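Local coordinates for nitrate transport protein (Parabacteroides distasonis, PDB 3HN0) that probably serves as the substrate-binding component of an ABC transporter, capturing a small solute, perhaps nitrate or a related compound, for uptake, at residues G180-A185 with K251-G256; L260-E265 with G271-A276. One frame throughout, in Å; residues are numbered along the deposited sequence. Where two conformers were deposited one is given.

Interaction 1: residues G180-A185 with K251-G256; sequences GFAQTA and KDAVMG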
loop_
_atom_site.group_PDB
_atom_site.type_symbol
_atom_site.label_atom_id
_atom_site.label_comp_id
_atom_site.label_asym_id
_atom_site.label_seq_id
_atom_site.Cartn_x
_atom_site.Cartn_y
_atom_site.Cartn_z
ATOM N N GLY A 180 1.773 -2.291 -1.580
ATOM C CA GLY A 180 2.349 -2.863 -2.811
ATOM C C GLY A 180 2.652 -4.344 -2.809
ATOM O O GLY A 180 2.376 -5.071 -1.856
ATOM N N PHE A 181 3.179 -4.810 -3.941
ATOM C CA PHE A 181 3.249 -6.223 -4.207
ATOM C C PHE A 181 4.313 -6.967 -3.395
ATOM O O PHE A 181 5.416 -6.525 -3.293
ATOM C CB PHE A 181 3.593 -6.488 -5.680
ATOM C CG PHE A 181 2.623 -5.898 -6.665
ATOM C CD1 PHE A 181 1.335 -6.376 -6.769
ATOM C CD2 PHE A 181 3.028 -4.892 -7.521
ATOM C CE1 PHE A 181 0.461 -5.864 -7.712
ATOM C CE2 PHE A 181 2.155 -4.373 -8.453
ATOM C CZ PHE A 181 0.877 -4.843 -8.539
ATOM N N ALA A 182 3.978 -8.157 -2.919
ATOM C CA ALA A 182 4.946 -9.025 -2.286
ATOM C C ALA A 182 5.732 -9.773 -3.386
ATOM O O ALA A 182 5.475 -10.940 -3.682
ATOM C CB ALA A 182 4.259 -9.948 -1.292
ATOM N N GLN A 183 6.706 -9.093 -3.982
ATOM C CA GLN A 183 7.426 -9.624 -5.171
ATOM C C GLN A 183 8.661 -10.409 -4.826
ATOM O O GLN A 183 9.196 -11.067 -5.693
ATOM C CB GLN A 183 7.920 -8.515 -6.141
ATOM C CG GLN A 183 7.028 -7.421 -6.347
ATOM C CD GLN A 183 7.521 -6.486 -7.377
ATOM O OE1 GLN A 183 8.246 -6.883 -8.313
ATOM N NE2 GLN A 183 7.151 -5.232 -7.229
ATOM N N THR A 184 9.120 -10.314 -3.574
ATOM C CA THR A 184 10.334 -10.941 -3.128
ATOM C C THR A 184 10.053 -11.883 -1.960
ATOM O O THR A 184 9.296 -11.526 -1.040
ATOM C CB THR A 184 11.328 -9.891 -2.681
ATOM O OG1 THR A 184 11.571 -8.978 -3.757
ATOM C CG2 THR A 184 12.630 -10.547 -2.214
ATOM N N ALA A 185 10.590 -13.091 -2.049
ATOM C CA ALA A 185 10.346 -14.137 -1.090
ATOM C C ALA A 185 11.590 -14.469 -0.310
ATOM O O ALA A 185 12.693 -14.644 -0.883
ATOM C CB ALA A 185 9.889 -15.447 -1.779
ATOM N N LYS A 251 -0.541 -12.388 3.565
ATOM C CA LYS A 251 -1.063 -13.466 2.726
ATOM C C LYS A 251 -1.803 -12.859 1.541
ATOM O O LYS A 251 -1.673 -13.314 0.393
ATOM C CB LYS A 251 -1.979 -14.408 3.532
ATOM C CG LYS A 251 -2.603 -15.578 2.693
ATOM C CD LYS A 251 -3.508 -16.486 3.521
ATOM N N ASP A 252 -2.550 -11.780 1.791
ATOM C CA ASP A 252 -3.308 -11.157 0.705
ATOM C C ASP A 252 -2.460 -10.498 -0.348
ATOM O O ASP A 252 -2.780 -10.617 -1.532
ATOM C CB ASP A 252 -4.402 -10.205 1.258
ATOM C CG ASP A 252 -5.554 -10.965 1.957
ATOM O OD1 ASP A 252 -5.703 -12.210 1.806
ATOM O OD2 ASP A 252 -6.345 -10.301 2.683
ATOM N N ALA A 253 -1.377 -9.816 0.043
ATOM C CA ALA A 253 -0.400 -9.271 -0.892
ATOM C C ALA A 253 0.397 -10.360 -1.630
ATOM O O ALA A 253 0.973 -10.092 -2.699
ATOM C CB ALA A 253 0.586 -8.327 -0.187
ATOM N N VAL A 254 0.522 -11.530 -1.010
ATOM C CA VAL A 254 1.245 -12.638 -1.659
ATOM C C VAL A 254 0.349 -13.245 -2.706
ATOM O O VAL A 254 0.685 -13.263 -3.871
ATOM C CB VAL A 254 1.718 -13.705 -0.663
ATOM C CG1 VAL A 254 2.208 -14.990 -1.421
ATOM C CG2 VAL A 254 2.829 -13.114 0.231
HETATM N N MSE A 255 -0.829 -13.678 -2.291
HETATM C CA MSE A 255 -1.716 -14.405 -3.202
HETATM C C MSE A 255 -2.289 -13.476 -4.260
HETATM O O MSE A 255 -2.451 -13.870 -5.421
HETATM C CB MSE A 255 -2.829 -15.098 -2.435
HETATM C CG MSE A 255 -2.309 -16.098 -1.420
HETATM SE SE MSE A 255 -1.299 -17.564 -2.262
HETATM C CE MSE A 255 -2.731 -18.337 -3.038
ATOM N N GLY A 256 -2.579 -12.223 -3.896
ATOM C CA GLY A 256 -2.958 -11.235 -4.924
ATOM C C GLY A 256 -1.925 -10.984 -6.008
ATOM O O GLY A 256 -2.262 -10.882 -7.199
#
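Ala182 meets Ala253 and Val254 where the loop leading into strand 184-188 presses on the first turns of helix 251-264. The CB of Ala182 is directed at the helix, and a single methyl is all this narrow gap needs: it lies 3.6 Å from Ala253 O and, in the conformer given, 4.2 Å from Ala253 CB. The chains come close, with the Ala182 and Val254 CA atoms only 5.2 Å apart, yet no hydrogen bond crosses; the contact is van der Waals.

Val254 can be followed outward atom by atom. Its CA–CB bond turns away from the loop, leaving CB 4.6 Å from Ala182 CB. From there the side chain forks. With CG1 anti to the backbone N (chi1 168°), CG2 is set beside that nitrogen and swings back, its methyl 3.8 Å from Ala182 CB. CG1, the other branch, lies farther from that methyl than CG2 does. The valine also touches Leu77 of strand 76-82 and Met62 of helix 62-70, so its branched shape suits a place where several elements converge.

In that same conformer Ala253 points its CB at the loop and approaches Gly180 O at 4.1 Å. Gly180 itself has a positive phi (74°), at which a CB would collide with the preceding carbonyl oxygen, and glycine fits for that reason. Ala182 is the centre of an inverse gamma turn, closed by a weak bond from Gln183 N to Phe181 O, and at this bend its methyl is directed at the helix.

Strand 184-188 lies antiparallel between 57-61 and 76-82, as does the strand that returns from the second lobe in type II periplasmic binding proteins. The arrangement is therefore consistent with a helix packed against the re-entry of the chain into the first lobe of that fold.

Interaction 2: residues L260-E265 with G271-A276; sequences LIEQYE and GRLPDA. With PO4 (phosphate ion), chain C.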
loop_
_atom_site.group_PDB
_atom_site.type_symbol
_atom_site.label_atom_id
_atom_site.label_comp_id
_atom_site.label_asym_id
_atom_site.label_seq_id
_atom_site.Cartn_x
_atom_site.Cartn_y
_atom_site.Cartn_z
ATOM N N LEU A 260 -2.208 -12.101 -9.987
ATOM C CA LEU A 260 -1.951 -11.162 -11.066
ATOM C C LEU A 260 -0.966 -11.753 -12.081
ATOM O O LEU A 260 -1.214 -11.735 -13.289
ATOM C CB LEU A 260 -1.449 -9.829 -10.477
ATOM C CG LEU A 260 -1.187 -8.656 -11.418
ATOM C CD1 LEU A 260 -1.101 -7.330 -10.629
ATOM C CD2 LEU A 260 0.080 -8.923 -12.207
ATOM N N ILE A 261 0.153 -12.294 -11.601
ATOM C CA ILE A 261 1.149 -12.886 -12.492
ATOM C C ILE A 261 0.530 -14.020 -13.329
ATOM O O ILE A 261 0.746 -14.120 -14.529
ATOM C CB ILE A 261 2.348 -13.462 -11.708
ATOM C CG1 ILE A 261 3.096 -12.324 -11.008
ATOM C CG2 ILE A 261 3.271 -14.322 -12.608
ATOM C CD1 ILE A 261 3.638 -11.289 -11.983
ATOM N N GLU A 262 -0.252 -14.855 -12.660
ATOM C CA GLU A 262 -0.877 -15.992 -13.289
ATOM C C GLU A 262 -1.809 -15.552 -14.437
ATOM O O GLU A 262 -1.986 -16.276 -15.433
ATOM C CB GLU A 262 -1.639 -16.761 -12.218
ATOM C CG GLU A 262 -2.251 -18.038 -12.709
ATOM C CD GLU A 262 -3.064 -18.740 -11.637
ATOM O OE1 GLU A 262 -3.616 -18.051 -10.765
ATOM O OE2 GLU A 262 -3.130 -19.970 -11.672
ATOM N N GLN A 263 -2.415 -14.373 -14.314
ATOM C CA GLN A 263 -3.305 -13.855 -15.365
ATOM C C GLN A 263 -2.590 -13.616 -16.674
ATOM O O GLN A 263 -3.218 -13.671 -17.757
ATOM C CB GLN A 263 -3.925 -12.540 -14.960
ATOM C CG GLN A 263 -5.112 -12.612 -14.034
ATOM C CD GLN A 263 -5.682 -11.214 -13.828
ATOM O OE1 GLN A 263 -5.161 -10.431 -13.031
ATOM N NE2 GLN A 263 -6.732 -10.888 -14.576
ATOM N N TYR A 264 -1.311 -13.266 -16.567
ATOM C CA TYR A 264 -0.467 -12.926 -17.715
ATOM C C TYR A 264 0.340 -14.118 -18.179
ATOM O O TYR A 264 0.491 -14.311 -19.379
ATOM C CB TYR A 264 0.490 -11.761 -17.369
ATOM C CG TYR A 264 -0.203 -10.427 -17.274
ATOM C CD1 TYR A 264 -0.806 -10.024 -16.106
ATOM C CD2 TYR A 264 -0.248 -9.558 -18.373
ATOM C CE1 TYR A 264 -1.483 -8.818 -16.024
ATOM C CE2 TYR A 264 -0.903 -8.342 -18.293
ATOM C CZ TYR A 264 -1.530 -7.980 -17.118
ATOM O OH TYR A 264 -2.198 -6.778 -17.027
ATOM N N GLU A 265 0.875 -14.900 -17.236
ATOM C CA GLU A 265 1.830 -15.971 -17.512
ATOM C C GLU A 265 1.727 -17.090 -16.476
ATOM O O GLU A 265 2.557 -17.186 -15.573
ATOM C CB GLU A 265 3.258 -15.428 -17.475
ATOM C CG GLU A 265 3.639 -14.419 -18.570
ATOM C CD GLU A 265 3.502 -14.966 -19.987
ATOM O OE1 GLU A 265 3.457 -16.207 -20.166
ATOM O OE2 GLU A 265 3.429 -14.134 -20.927
ATOM N N GLY A 271 1.779 -22.872 -12.908
ATOM C CA GLY A 271 0.496 -23.334 -13.436
ATOM C C GLY A 271 -0.692 -23.238 -12.491
ATOM O O GLY A 271 -1.823 -23.494 -12.894
ATOM N N ARG A 272 -0.448 -22.891 -11.238
ATOM C CA ARG A 272 -1.512 -22.738 -10.251
ATOM C C ARG A 272 -1.023 -21.916 -9.089
ATOM O O ARG A 272 0.190 -21.788 -8.880
ATOM C CB ARG A 272 -1.979 -24.123 -9.752
ATOM C CG ARG A 272 -0.943 -24.891 -8.943
ATOM C CD ARG A 272 -1.363 -26.315 -8.792
ATOM N NE ARG A 272 -0.560 -27.067 -7.846
ATOM C CZ ARG A 272 0.639 -27.593 -8.122
ATOM N NH1 ARG A 272 1.181 -27.455 -9.321
ATOM N NH2 ARG A 272 1.290 -28.276 -7.192
ATOM N N LEU A 273 -1.959 -21.368 -8.316
ATOM C CA LEU A 273 -1.618 -20.677 -7.076
ATOM C C LEU A 273 -1.207 -21.730 -6.060
ATOM O O LEU A 273 -1.857 -22.772 -5.957
ATOM C CB LEU A 273 -2.815 -19.913 -6.519
ATOM C CG LEU A 273 -3.321 -18.732 -7.323
ATOM C CD1 LEU A 273 -4.640 -18.290 -6.689
ATOM C CD2 LEU A 273 -2.283 -17.581 -7.333
ATOM N N PRO A 274 -0.124 -21.476 -5.293
ATOM C CA PRO A 274 0.286 -22.433 -4.254
ATOM C C PRO A 274 -0.853 -22.681 -3.247
ATOM O O PRO A 274 -1.612 -21.744 -2.931
ATOM C CB PRO A 274 1.431 -21.735 -3.583
ATOM C CG PRO A 274 1.986 -20.811 -4.647
ATOM C CD PRO A 274 0.793 -20.325 -5.389
ATOM N N ASP A 275 -0.971 -23.915 -2.773
ATOM C CA ASP A 275 -1.942 -24.255 -1.740
ATOM C C ASP A 275 -1.524 -23.761 -0.354
ATOM O O ASP A 275 -0.516 -23.049 -0.189
ATOM C CB ASP A 275 -2.206 -25.771 -1.729
ATOM C CG ASP A 275 -0.997 -26.591 -1.371
ATOM O OD1 ASP A 275 -0.142 -26.142 -0.583
ATOM O OD2 ASP A 275 -0.899 -27.735 -1.859
ATOM N N ALA A 276 -2.288 -24.144 0.667
ATOM C CA ALA A 276 -2.124 -23.520 1.989
ATOM C C ALA A 276 -0.775 -23.880 2.650
ATOM O O ALA A 276 -0.281 -23.108 3.437
ATOM C CB ALA A 276 -3.291 -23.850 2.921
HETATM P P PO4 C . -2.097 -28.510 -5.055
HETATM O O1 PO4 C . -2.614 -28.653 -3.634
HETATM O O2 PO4 C . -1.870 -27.047 -5.399
HETATM O O3 PO4 C . -3.120 -29.089 -6.016
HETATM O O4 PO4 C . -0.830 -29.307 -5.163
#
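The backbones of Glu262, in a helical turn, and Arg272, in an extended loop, stay 7.4 Å apart between CA atoms, and no hydrogen bond joins the segments. A long side chain is needed to span this gap: its chain fully extended from the backbone N out to CD (chi1 -175°), Glu262 lays its carboxylate against the loop backbone, OE2 3.5 Å from Arg272 CA. Its OE1 lies 3.5 Å from Leu273 CG in the conformer given, the two side chains crossing at about a right angle.

The CB of Arg272 points away from the helix, and its extended chain reaches a phosphate ion probably taken up from the crystallisation liquor. NE donates to O2 of the ion at 2.8 Å, nearly straight at 164° and in the guanidinium plane, while NH2 reaches O4 at 3.1 Å and also bonds Asn70 O. Asp275 brings OD2 within 2.6 Å of phosphate O1, and its OD1 is bonded by Tyr69 OH.

Leu273 rests on Met255, Leu258 and Arg259 of helix 251-264, and the buried Pro274 ring packs on helix 62-70, while Ile261 faces Ile110 of helix 107-119.

Both interactions use helix 251-264, the last long helix of the chain: interaction 1 its beginning, interaction 2 its end and the loop that follows. Interaction 1 closes along the chain before interaction 2 begins, and their centres are 12 Å apart on the same side of the chain's centre, the first buried and the second at the surface. They also touch directly, CE of selenomethionine Met255 lying 3.6 Å from Pro274 O and, in the conformer given, Leu260 packing on Phe181. The helix thus has one end set against the loop entering strand 184-188, an inner strand of the mixed sheet, while the loop after it folds back along the helix and helix 62-70.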